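Local structure of glutathione S-transferase (Pseudomonas fluorescens, 3M3M) at residues A163-A166 and Y167-A171. The protein binds glutathione and probably acts as a glutathione transferase, conjugating the tripeptide's thiol to electrophilic substrates. Residues are numbered along the deposited sequence; the frame is centred on the assembly and turned at random.
Sequences ALYA and YTHVA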
ATOM      1  N   ALA A 163      -1.310  -4.831   0.901  1.00  6.61           N
ATOM      2  CA  ALA A 163      -0.803  -3.667   1.693  1.00  8.16           C
ATOM      3  C   ALA A 163       0.727  -3.514   1.548  1.00  8.34           C
ATOM      4  O   ALA A 163       1.281  -2.384   1.432  1.00  9.26           O
ATOM      5  CB  ALA A 163      -1.238  -3.858   3.169  1.00  7.72           C
ATOM      6  N   LEU A 164       1.472  -4.632   1.679  1.00  7.22           N
ATOM      7  CA  LEU A 164       2.951  -4.567   1.619  1.00  7.01           C
ATOM      8  C   LEU A 164       3.508  -4.523   0.178  1.00  6.80           C
ATOM      9  O   LEU A 164       4.633  -3.997  -0.023  1.00  8.97           O
ATOM     10  CB  LEU A 164       3.586  -5.706   2.440  1.00  6.60           C
ATOM     11  CG  LEU A 164       3.470  -5.327   3.958  1.00 11.17           C
ATOM     12  CD1 LEU A 164       3.456  -6.438   4.848  1.00 13.02           C
ATOM     13  CD2 LEU A 164       4.577  -4.381   4.339  1.00  6.39           C
ATOM     14  N   TYR A 165       2.755  -5.028  -0.824  1.00  7.90           N
ATOM     15  CA  TYR A 165       3.272  -5.010  -2.184  1.00  7.25           C
ATOM     16  C   TYR A 165       3.315  -3.595  -2.705  1.00  7.33           C
ATOM     17  O   TYR A 165       4.223  -3.267  -3.485  1.00  8.01           O
ATOM     18  CB  TYR A 165       2.334  -5.829  -3.066  1.00  5.64           C
ATOM     19  CG  TYR A 165       2.765  -5.882  -4.519  1.00  8.30           C
ATOM     20  CD1 TYR A 165       3.801  -6.805  -4.939  1.00  8.37           C
ATOM     21  CD2 TYR A 165       2.189  -5.019  -5.444  1.00  8.52           C
ATOM     22  CE1 TYR A 165       4.219  -6.819  -6.267  1.00  8.88           C
ATOM     23  CE2 TYR A 165       2.657  -5.023  -6.801  1.00  9.31           C
ATOM     24  CZ  TYR A 165       3.655  -5.894  -7.149  1.00 11.21           C
ATOM     25  OH  TYR A 165       4.085  -5.877  -8.495  1.00 10.18           O
ATOM     26  N   ALA A 166       2.348  -2.765  -2.267  1.00  8.29           N
ATOM     27  CA  ALA A 166       2.177  -1.455  -2.914  1.00  8.56           C
ATOM     28  C   ALA A 166       3.472  -0.637  -2.897  1.00  9.24           C
ATOM     29  O   ALA A 166       3.855  -0.124  -3.964  1.00  9.74           O
ATOM     30  CB  ALA A 166       0.986  -0.648  -2.259  1.00  8.39           C
ATOM     31  N   TYR A 167       4.138  -0.469  -1.745  1.00  7.71           N
ATOM     32  CA  TYR A 167       5.372   0.226  -1.796  1.00  8.16           C
ATOM     33  C   TYR A 167       6.565  -0.739  -1.982  1.00  9.69           C
ATOM     34  O   TYR A 167       7.605  -0.281  -2.465  1.00  8.73           O
ATOM     35  CB  TYR A 167       5.603   1.000  -0.462  1.00  7.47           C
ATOM     36  CG  TYR A 167       4.793   2.308  -0.509  1.00  8.72           C
ATOM     37  CD1 TYR A 167       5.248   3.393  -1.296  1.00  7.17           C
ATOM     38  CD2 TYR A 167       3.679   2.440   0.306  1.00  8.23           C
ATOM     39  CE1 TYR A 167       4.485   4.628  -1.312  1.00  8.60           C
ATOM     40  CE2 TYR A 167       2.955   3.667   0.343  1.00 10.22           C
ATOM     41  CZ  TYR A 167       3.375   4.738  -0.449  1.00 12.10           C
ATOM     42  OH  TYR A 167       2.574   5.940  -0.456  1.00 15.09           O
ATOM     43  N   THR A 168       6.445  -1.962  -1.507  1.00  8.03           N
ATOM     44  CA  THR A 168       7.683  -2.787  -1.670  1.00  8.24           C
ATOM     45  C   THR A 168       8.051  -2.929  -3.174  1.00  9.53           C
ATOM     46  O   THR A 168       9.226  -2.907  -3.501  1.00  9.60           O
ATOM     47  CB  THR A 168       7.531  -4.158  -1.036  1.00  8.33           C
ATOM     48  OG1 THR A 168       7.215  -4.016   0.370  1.00  7.67           O
ATOM     49  CG2 THR A 168       8.878  -4.966  -1.125  1.00  8.77           C
ATOM     50  N   HIS A 169       7.074  -3.109  -4.028  1.00  8.29           N
ATOM     51  CA  HIS A 169       7.369  -3.303  -5.455  1.00 10.35           C
ATOM     52  C   HIS A 169       8.101  -2.109  -6.105  1.00 11.85           C
ATOM     53  O   HIS A 169       8.706  -2.333  -7.181  1.00 12.40           O
ATOM     54  CB  HIS A 169       6.097  -3.743  -6.238  1.00  9.28           C
ATOM     55  CG  HIS A 169       5.368  -2.622  -6.896  1.00 11.80           C
ATOM     56  ND1 HIS A 169       4.632  -1.689  -6.207  1.00  9.48           N
ATOM     57  CD2 HIS A 169       5.227  -2.312  -8.217  1.00 12.66           C
ATOM     58  CE1 HIS A 169       4.056  -0.851  -7.054  1.00 11.21           C
ATOM     59  NE2 HIS A 169       4.435  -1.184  -8.288  1.00 12.78           N
ATOM     60  N   VAL A 170       8.031  -0.890  -5.502  1.00 11.01           N
ATOM     61  CA  VAL A 170       8.744   0.296  -5.995  1.00 10.47           C
ATOM     62  C   VAL A 170       9.852   0.733  -4.994  1.00 10.96           C
ATOM     63  O   VAL A 170      10.345   1.865  -5.007  1.00 10.65           O
ATOM     64  CB  VAL A 170       7.774   1.474  -6.345  1.00  8.84           C
ATOM     65  CG1 VAL A 170       7.009   1.095  -7.659  1.00 11.90           C
ATOM     66  CG2 VAL A 170       6.781   1.752  -5.223  1.00  8.80           C
ATOM     67  N   ALA A 171      10.304  -0.224  -4.141  1.00 10.86           N
ATOM     68  CA  ALA A 171      11.293   0.138  -3.118  1.00 10.47           C
ATOM     69  C   ALA A 171      12.608   0.544  -3.784  1.00 10.62           C
ATOM     70  O   ALA A 171      13.318   1.385  -3.235  1.00 10.77           O
ATOM     71  CB  ALA A 171      11.512  -0.975  -2.135  1.00 11.07           C
TER
HETATM   72  O   HOH W   1       3.534  -1.154   0.870  1.00 10.55           O
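Tyr165 and His169 are joined one turn apart near the C-terminal end of helix 159-168, where Tyr165 O accepts a nearly straight backbone bond from His169 N (2.9 Å, 167°) and the chain then passes into a type I turn from Thr168 to Ala171. One i to i+4 bond is bridged by a water, which donates to Ala163 O and accepts from Tyr167 N (2.8 Å from its oxygen). Leu164 O is gripped twice by Thr168, whose N and OG1 arrive from opposite faces of the carbonyl plane, OG1 at 2.6 Å. The Thr168 chi1 of -58° sets the hydroxyl beside its own backbone N, anti to the carbonyl carbon, where OG1 reaches Leu164 O. His169 instead uses one ring donor for two carbonyls: ND1 bonds to Ala166 O at 2.8 Å, the oxygen lying near the imidazole plane although the donor stands well above the carbonyl plane, and weakly to Tyr165 O. His169 CB sits over one face of the Tyr165 ring, 3.6 Å from the ring centroid, in a CH-pi contact; the two rings are almost parallel, at 13°, but slid apart with little overlap. Tyr165 OH hydrogen-bonds to Gln192 NE2 of helix 182-192, and Tyr16 of helix 13-24 touches Tyr165, Ala166 and the His169 ring. A leucine at Tyr165 would probably leave His169 CB without its aromatic face and Gln192 without its hydroxyl partner. The Tyr167 side chain belongs to the glutathione pocket and touches the bound glutathione. Side-chain and water bonds thus serve carbonyls in the last turns of the helix, and probably help to fix the backbone that bears Tyr167.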